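Alpha/beta hydrolase fold-3 domain protein (Sulfolobus islandicus, PDB 5LK6) probably hydrolyses carboxylic ester bonds of lipid-like or other esters as a thermostable lipase/carboxylesterase of the alpha/beta hydrolase fold. Local coordinates at residues V17-A22 against F82-V87; A60-P65 against D137-K142. All coordinates share one frame; numbering follows the deposited sequence.

Interaction 1. Residues V17-A22 against F82-V87; sequences VPIGKA and FVIGDV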
ATOM      1  N   VAL A  17      15.753  19.221   7.474  1.00 29.52           N
ATOM      2  CA  VAL A  17      17.176  19.037   7.304  1.00 29.59           C
ATOM      3  C   VAL A  17      17.627  20.188   6.404  1.00 28.57           C
ATOM      4  O   VAL A  17      17.224  20.234   5.229  1.00 29.31           O
ATOM      5  CB  VAL A  17      17.510  17.683   6.689  1.00 29.81           C
ATOM      6  CG1 VAL A  17      19.010  17.540   6.599  1.00 30.63           C
ATOM      7  CG2 VAL A  17      16.917  16.564   7.521  1.00 30.10           C
ATOM      8  N   PRO A  18      18.441  21.128   6.951  1.00 26.39           N
ATOM      9  CA  PRO A  18      18.805  22.385   6.221  1.00 23.18           C
ATOM     10  C   PRO A  18      19.846  22.211   5.121  1.00 23.28           C
ATOM     11  O   PRO A  18      20.858  22.899   5.144  1.00 24.90           O
ATOM     12  CB  PRO A  18      19.340  23.294   7.336  1.00 21.85           C
ATOM     13  CG  PRO A  18      19.903  22.318   8.359  1.00 23.57           C
ATOM     14  CD  PRO A  18      19.070  21.059   8.302  1.00 23.89           C
ATOM     15  N   ILE A  19      19.570  21.326   4.162  1.00 23.99           N
ATOM     16  CA  ILE A  19      20.423  21.014   3.003  1.00 23.55           C
ATOM     17  C   ILE A  19      20.743  22.287   2.227  1.00 24.47           C
ATOM     18  O   ILE A  19      19.853  23.104   1.958  1.00 23.26           O
ATOM     19  CB  ILE A  19      19.670  20.083   2.021  1.00 24.38           C
ATOM     20  CG1 ILE A  19      19.315  18.731   2.644  1.00 26.00           C
ATOM     21  CG2 ILE A  19      20.423  19.868   0.720  1.00 23.85           C
ATOM     22  CD1 ILE A  19      20.478  18.051   3.287  1.00 26.93           C
ATOM     23  N   GLY A  20      22.013  22.466   1.880  1.00 25.49           N
ATOM     24  CA  GLY A  20      22.447  23.690   1.219  1.00 25.99           C
ATOM     25  C   GLY A  20      22.477  24.976   2.050  1.00 26.99           C
ATOM     26  O   GLY A  20      22.807  25.985   1.480  1.00 24.32           O
ATOM     27  N   LYS A  21      22.114  24.967   3.348  1.00 29.97           N
ATOM     28  CA  LYS A  21      22.241  26.129   4.264  1.00 33.33           C
ATOM     29  C   LYS A  21      23.168  25.824   5.430  1.00 32.70           C
ATOM     30  O   LYS A  21      23.264  26.604   6.365  1.00 41.45           O
ATOM     31  CB  LYS A  21      20.879  26.565   4.879  1.00 37.89           C
ATOM     32  CG  LYS A  21      19.731  26.872   3.909  1.00 46.87           C
ATOM     33  CD  LYS A  21      20.055  28.041   2.968  1.00 55.78           C
ATOM     34  CE  LYS A  21      18.969  28.256   1.914  1.00 60.75           C
ATOM     35  NZ  LYS A  21      19.565  28.958   0.741  1.00 58.25           N
ATOM     36  N   ALA A  22      23.794  24.663   5.421  1.00 30.28           N
ATOM     37  CA  ALA A  22      24.706  24.216   6.491  1.00 24.74           C
ATOM     38  C   ALA A  22      25.737  23.312   5.848  1.00 22.56           C
ATOM     39  O   ALA A  22      25.568  22.845   4.689  1.00 20.00           O
ATOM     40  CB  ALA A  22      23.952  23.484   7.584  1.00 23.64           C
ATOM     41  N   PHE A  82      22.715  10.974  -1.958  1.00 19.68           N
ATOM     42  CA  PHE A  82      24.087  10.518  -2.238  1.00 19.65           C
ATOM     43  C   PHE A  82      25.142  11.220  -1.373  1.00 19.22           C
ATOM     44  O   PHE A  82      26.331  11.137  -1.683  1.00 21.17           O
ATOM     45  CB  PHE A  82      24.462  10.727  -3.739  1.00 20.33           C
ATOM     46  CG  PHE A  82      23.473  10.152  -4.719  1.00 21.15           C
ATOM     47  CD1 PHE A  82      23.504   8.782  -5.045  1.00 21.49           C
ATOM     48  CD2 PHE A  82      22.522  10.978  -5.344  1.00 22.42           C
ATOM     49  CE1 PHE A  82      22.611   8.240  -5.964  1.00 22.39           C
ATOM     50  CE2 PHE A  82      21.634  10.456  -6.266  1.00 22.68           C
ATOM     51  CZ  PHE A  82      21.672   9.075  -6.567  1.00 24.23           C
ATOM     52  N   VAL A  83      24.705  11.946  -0.361  1.00 17.05           N
ATOM     53  CA  VAL A  83      25.548  12.751   0.445  1.00 17.37           C
ATOM     54  C   VAL A  83      25.347  12.484   1.964  1.00 18.77           C
ATOM     55  O   VAL A  83      26.309  12.516   2.708  1.00 22.09           O
ATOM     56  CB  VAL A  83      25.312  14.248   0.166  1.00 16.67           C
ATOM     57  CG1 VAL A  83      26.094  15.109   1.125  1.00 15.72           C
ATOM     58  CG2 VAL A  83      25.703  14.598  -1.255  1.00 17.27           C
ATOM     59  N   ILE A  84      24.126  12.281   2.436  1.00 18.98           N
ATOM     60  CA  ILE A  84      23.857  12.051   3.871  1.00 18.18           C
ATOM     61  C   ILE A  84      23.301  10.635   4.030  1.00 18.38           C
ATOM     62  O   ILE A  84      23.258   9.846   3.059  1.00 16.21           O
ATOM     63  CB  ILE A  84      22.956  13.132   4.487  1.00 17.10           C
ATOM     64  CG1 ILE A  84      21.497  12.996   4.060  1.00 16.98           C
ATOM     65  CG2 ILE A  84      23.519  14.493   4.134  1.00 17.56           C
ATOM     66  CD1 ILE A  84      20.624  14.146   4.547  1.00 17.69           C
ATOM     67  N   GLY A  85      22.968  10.308   5.265  1.00 18.62           N
ATOM     68  CA  GLY A  85      22.583   8.971   5.589  1.00 21.05           C
ATOM     69  C   GLY A  85      23.781   8.047   5.647  1.00 22.51           C
ATOM     70  O   GLY A  85      24.893   8.390   5.215  1.00 22.24           O
ATOM     71  N   ASP A  86      23.520   6.863   6.183  1.00 24.98           N
ATOM     72  CA  ASP A  86      24.530   5.806   6.426  1.00 25.76           C
ATOM     73  C   ASP A  86      23.877   4.658   7.183  1.00 25.59           C
ATOM     74  O   ASP A  86      22.749   4.760   7.629  1.00 25.74           O
ATOM     75  CB  ASP A  86      25.800   6.304   7.164  1.00 24.66           C
ATOM     76  CG  ASP A  86      25.529   7.000   8.488  1.00 25.80           C
ATOM     77  OD1 ASP A  86      24.438   6.880   9.105  1.00 23.19           O
ATOM     78  OD2 ASP A  86      26.491   7.680   8.925  1.00 29.53           O
ATOM     79  N   VAL A  87      24.590   3.550   7.278  1.00 27.95           N
ATOM     80  CA  VAL A  87      24.131   2.375   8.006  1.00 26.28           C
ATOM     81  C   VAL A  87      23.631   2.695   9.410  1.00 24.70           C
ATOM     82  O   VAL A  87      22.585   2.209   9.792  1.00 23.70           O
ATOM     83  CB  VAL A  87      25.218   1.309   7.987  1.00 27.96           C
ATOM     84  CG1 VAL A  87      24.993   0.223   9.023  1.00 31.37           C
ATOM     85  CG2 VAL A  87      25.247   0.678   6.612  1.00 28.51           C
TER

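Interaction 2. Residues A60-P65 against D137-K142; sequences ARVYLP and DKFDGK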
ATOM      1  N   ALA A  60      28.994  -3.102   5.231  1.00 32.20           N
ATOM      2  CA  ALA A  60      27.608  -3.456   5.201  1.00 31.31           C
ATOM      3  C   ALA A  60      27.261  -3.916   6.577  1.00 32.24           C
ATOM      4  O   ALA A  60      28.111  -4.373   7.306  1.00 31.22           O
ATOM      5  CB  ALA A  60      27.391  -4.569   4.229  1.00 32.70           C
ATOM      6  N   ARG A  61      26.006  -3.760   6.951  1.00 33.23           N
ATOM      7  CA  ARG A  61      25.515  -4.332   8.188  1.00 31.96           C
ATOM      8  C   ARG A  61      24.435  -5.379   7.850  1.00 31.32           C
ATOM      9  O   ARG A  61      23.518  -5.111   7.087  1.00 28.92           O
ATOM     10  CB  ARG A  61      24.993  -3.249   9.098  1.00 30.79           C
ATOM     11  CG  ARG A  61      24.256  -3.797  10.309  1.00 30.05           C
ATOM     12  CD  ARG A  61      24.037  -2.706  11.324  1.00 30.25           C
ATOM     13  NE  ARG A  61      25.313  -2.193  11.793  1.00 29.87           N
ATOM     14  CZ  ARG A  61      25.461  -1.144  12.595  1.00 32.06           C
ATOM     15  NH1 ARG A  61      24.398  -0.418  13.049  1.00 32.49           N
ATOM     16  NH2 ARG A  61      26.703  -0.796  12.936  1.00 30.56           N
ATOM     17  N   VAL A  62      24.587  -6.571   8.430  1.00 32.12           N
ATOM     18  CA  VAL A  62      23.711  -7.718   8.186  1.00 31.14           C
ATOM     19  C   VAL A  62      22.761  -7.909   9.357  1.00 29.14           C
ATOM     20  O   VAL A  62      23.174  -8.015  10.502  1.00 30.55           O
ATOM     21  CB  VAL A  62      24.512  -8.979   7.959  1.00 30.66           C
ATOM     22  CG1 VAL A  62      23.623 -10.069   7.393  1.00 30.87           C
ATOM     23  CG2 VAL A  62      25.682  -8.690   7.014  1.00 31.81           C
ATOM     24  N   TYR A  63      21.476  -7.871   9.053  1.00 30.86           N
ATOM     25  CA  TYR A  63      20.432  -8.126  10.046  1.00 32.18           C
ATOM     26  C   TYR A  63      19.769  -9.467   9.695  1.00 33.64           C
ATOM     27  O   TYR A  63      19.332  -9.697   8.529  1.00 31.19           O
ATOM     28  CB  TYR A  63      19.379  -7.029   9.995  1.00 29.91           C
ATOM     29  CG  TYR A  63      19.880  -5.626  10.135  1.00 26.86           C
ATOM     30  CD1 TYR A  63      20.425  -4.928   9.043  1.00 28.64           C
ATOM     31  CD2 TYR A  63      19.755  -4.966  11.319  1.00 26.06           C
ATOM     32  CE1 TYR A  63      20.838  -3.596   9.165  1.00 27.69           C
ATOM     33  CE2 TYR A  63      20.189  -3.664  11.468  1.00 29.24           C
ATOM     34  CZ  TYR A  63      20.722  -2.970  10.393  1.00 28.75           C
ATOM     35  OH  TYR A  63      21.115  -1.657  10.599  1.00 31.19           O
ATOM     36  N   LEU A  64      19.724 -10.365  10.679  1.00 36.29           N
ATOM     37  CA  LEU A  64      18.940 -11.606  10.514  1.00 36.56           C
ATOM     38  C   LEU A  64      17.671 -11.426  11.301  1.00 33.18           C
ATOM     39  O   LEU A  64      17.648 -10.693  12.289  1.00 33.42           O
ATOM     40  CB  LEU A  64      19.670 -12.836  11.013  1.00 37.41           C
ATOM     41  CG  LEU A  64      21.076 -13.205  10.522  1.00 41.62           C
ATOM     42  CD1 LEU A  64      21.503 -14.398  11.368  1.00 41.70           C
ATOM     43  CD2 LEU A  64      21.212 -13.539   9.029  1.00 42.01           C
ATOM     44  N   PRO A  65      16.597 -12.065  10.858  1.00 32.11           N
ATOM     45  CA  PRO A  65      15.388 -12.078  11.672  1.00 36.00           C
ATOM     46  C   PRO A  65      15.437 -13.173  12.754  1.00 39.94           C
ATOM     47  O   PRO A  65      16.376 -14.007  12.803  1.00 37.27           O
ATOM     48  CB  PRO A  65      14.305 -12.376  10.662  1.00 36.13           C
ATOM     49  CG  PRO A  65      15.006 -13.216   9.624  1.00 35.35           C
ATOM     50  CD  PRO A  65      16.452 -12.839   9.622  1.00 32.79           C
ATOM     51  N   ASP A 137      25.422 -18.697   0.732  1.00 42.12           N
ATOM     52  CA  ASP A 137      25.879 -19.644   1.760  1.00 45.96           C
ATOM     53  C   ASP A 137      26.257 -18.930   3.063  1.00 42.84           C
ATOM     54  O   ASP A 137      25.898 -19.416   4.135  1.00 42.98           O
ATOM     55  CB  ASP A 137      27.000 -20.594   1.220  1.00 53.24           C
ATOM     56  CG  ASP A 137      28.113 -19.831   0.383  1.00 69.03           C
ATOM     57  OD1 ASP A 137      27.953 -19.555  -0.893  1.00 57.87           O
ATOM     58  OD2 ASP A 137      29.150 -19.500   1.035  1.00 71.16           O
ATOM     59  N   LYS A 138      26.895 -17.754   2.992  1.00 39.85           N
ATOM     60  CA  LYS A 138      27.227 -16.979   4.210  1.00 40.97           C
ATOM     61  C   LYS A 138      25.982 -16.529   4.984  1.00 41.41           C
ATOM     62  O   LYS A 138      26.089 -16.188   6.137  1.00 40.46           O
ATOM     63  CB  LYS A 138      28.067 -15.698   3.913  1.00 47.97           C
ATOM     64  CG  LYS A 138      29.595 -15.756   3.945  1.00 48.87           C
ATOM     65  CD  LYS A 138      30.196 -16.498   2.737  1.00 59.71           C
ATOM     66  CE  LYS A 138      31.540 -15.915   2.283  1.00 61.51           C
ATOM     67  NZ  LYS A 138      32.474 -15.676   3.430  1.00 61.25           N
ATOM     68  N   PHE A 139      24.824 -16.452   4.330  1.00 44.27           N
ATOM     69  CA  PHE A 139      23.620 -15.811   4.891  1.00 44.77           C
ATOM     70  C   PHE A 139      22.453 -16.749   5.010  1.00 46.82           C
ATOM     71  O   PHE A 139      21.393 -16.342   5.530  1.00 42.66           O
ATOM     72  CB  PHE A 139      23.169 -14.667   3.952  1.00 42.96           C
ATOM     73  CG  PHE A 139      24.185 -13.589   3.786  1.00 39.02           C
ATOM     74  CD1 PHE A 139      24.417 -12.688   4.801  1.00 38.91           C
ATOM     75  CD2 PHE A 139      24.940 -13.505   2.641  1.00 37.92           C
ATOM     76  CE1 PHE A 139      25.366 -11.696   4.662  1.00 41.89           C
ATOM     77  CE2 PHE A 139      25.907 -12.528   2.505  1.00 40.34           C
ATOM     78  CZ  PHE A 139      26.118 -11.612   3.510  1.00 40.91           C
ATOM     79  N   ASP A 140      22.649 -17.971   4.494  1.00 44.92           N
ATOM     80  CA  ASP A 140      21.627 -19.033   4.419  1.00 43.72           C
ATOM     81  C   ASP A 140      20.533 -18.508   3.506  1.00 41.14           C
ATOM     82  O   ASP A 140      19.391 -18.502   3.877  1.00 48.63           O
ATOM     83  CB  ASP A 140      21.149 -19.462   5.860  1.00 41.51           C
ATOM     84  CG  ASP A 140      20.301 -20.781   5.889  1.00 41.67           C
ATOM     85  OD1 ASP A 140      20.159 -21.488   4.823  1.00 35.24           O
ATOM     86  OD2 ASP A 140      19.757 -21.064   7.014  1.00 38.57           O
ATOM     87  N   GLY A 141      20.903 -18.064   2.308  1.00 40.66           N
ATOM     88  CA  GLY A 141      20.002 -17.360   1.415  1.00 38.10           C
ATOM     89  C   GLY A 141      19.515 -18.174   0.259  1.00 39.14           C
ATOM     90  O   GLY A 141      19.524 -17.702  -0.878  1.00 47.74           O
ATOM     91  N   LYS A 142      19.051 -19.386   0.509  1.00 41.90           N
ATOM     92  CA  LYS A 142      18.558 -20.235  -0.609  1.00 45.19           C
ATOM     93  C   LYS A 142      17.469 -19.538  -1.377  1.00 38.76           C
ATOM     94  O   LYS A 142      17.336 -19.794  -2.537  1.00 37.70           O
ATOM     95  CB  LYS A 142      18.012 -21.651  -0.182  1.00 53.93           C
ATOM     96  CG  LYS A 142      19.034 -22.774   0.102  1.00 64.74           C
ATOM     97  CD  LYS A 142      19.627 -22.718   1.534  1.00 77.83           C
ATOM     98  CE  LYS A 142      20.943 -21.920   1.679  1.00 84.20           C
ATOM     99  NZ  LYS A 142      22.088 -22.777   2.130  1.00 86.90           N
TER

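Interaction 1. Residues V17-A22 against F82-V87
Ile84 sets CG1 between its backbone N and carbonyl carbon (chi1 74°) and then extends the chain, which carries CD1 outward to meet Val17 and Ile19. Ile19 answers with CG1 beside its own backbone N (chi1 -62°), and a further bend at chi2 turns its terminal methyl toward the same point. The two isoleucines therefore reach toward each other tip to tip, Ile19 CD1 lying 4.1 Å from Ile84 CD1. Val17, whose CB already points at the other segment, adds a second methyl, its CG1 4.3 Å from Ile84 CD1. One methyl is thus shared by two partners in a light, purely apolar contact; no hydrogen bond joins the segments, and the backbones stay far apart, with 9.6 Å between the CA atoms of Ile19 and Ile84.

The inverse gamma turn at Pro18, with Ile19 N bonded to Val17 O at 2.8 Å, folds the chain between Val17 and Ile19 and probably helps both side chains meet Ile84; a type II beta turn follows from Pro18 to Lys21, closed by Lys21 N on Pro18 O. Gly20 suits the third position of that turn, where phi is positive. Branched aliphatic side chains fit the buried side: Ile84 also packs on Val27 and Phe31 of helix 24-36, while Ile19 meets Trp205 and Phe206 of helix 200-210. Farther along the same loop, Asp86 forms a salt bridge to Arg32, also of helix 24-36.

Segment 82-87 directly follows the HGGG sequence which, in hormone-sensitive-lipase-like esterases, helps form the oxyanion hole. Ile84 lies near, without touching, a probable Ser151-His274-Asp244 triad. The contact thus joins the N-terminal helical region to the loop beside the probable active site, consistent with the N-terminal part of the cap that covers the active site in esterases of this family.

Interaction 2. Residues A60-P65 against D137-K142
Apolar packing between Val62 and Phe139 carries this contact. Val62 CG1 comes to 3.6 Å from Phe139 CE1 and also meets CD1, while Val62 CG2 lies 3.8 Å from the same CE1. Both valine methyls thus meet one corner of the ring at its edge, CG2 lying in the ring plane, and the two side chains cross at about a right angle. In Phe139, CG stands beside the backbone N, anti to the carbonyl carbon (chi1 -61°), which brings the CE1 corner of the ring up to Val62, although CB itself does not aim at the strand. Within that loop Lys138 CB sits 4.0 Å above the plane, over the rim of one face. A beta-branched residue suits strand 57-63, and alternation along it sends Val62 to Phe139 whereas Tyr63 packs on helix 91-101; Val62 and Leu64 also touch Val104 of the neighbouring strand.

The one polar atom near the other segment is Phe139 O, with Leu64 CD2 4.5 Å away, a loose methyl-carbonyl contact; no hydrogen bond links the segments. The strand spends its backbone bonds within the sheet, Val62 with Glu47 and Tyr63 with Val105.

No ion pair crosses the contact. Lys142 NZ faces Asp140 OD1 at 3.6 Å, a salt bridge between residues two apart, across Gly141, and wholly within the loop; Asp140 itself takes a left-handed backbone conformation (phi 64°), which aspartate tolerates better than most residues. Arg61 forms salt bridges outside both segments, with Asp48, Asp91 and Glu88.

With apolar packing predominant and no hydrogen bond or salt bridge across, the association probably depends on burying Val62 and Phe139 rather than on directional bonds, and the ion pair of Asp140 and Lys142 takes no part in it.

In the fold
Both interactions are largely buried and apolar, yet they lie in different parts of the fold, their centres about 29 Å apart. Interaction 1 joins two irregular loops, one from the N-terminal helical region and one near the probable catalytic centre, through methyl groups alone. Interaction 2 sets a loop against a strand of the central sheet and adds an aromatic edge; it buries somewhat more surface, 112 against 76 Å², but lies farther from the chain's centre and has exposed charged residues in its loop. The two meet directly where Val87 CG1 packs 3.5 Å from Arg61 CB, so the loop of residues 82-87 takes part in interaction 1 through Ile84 and touches strand 57-63 through Val87.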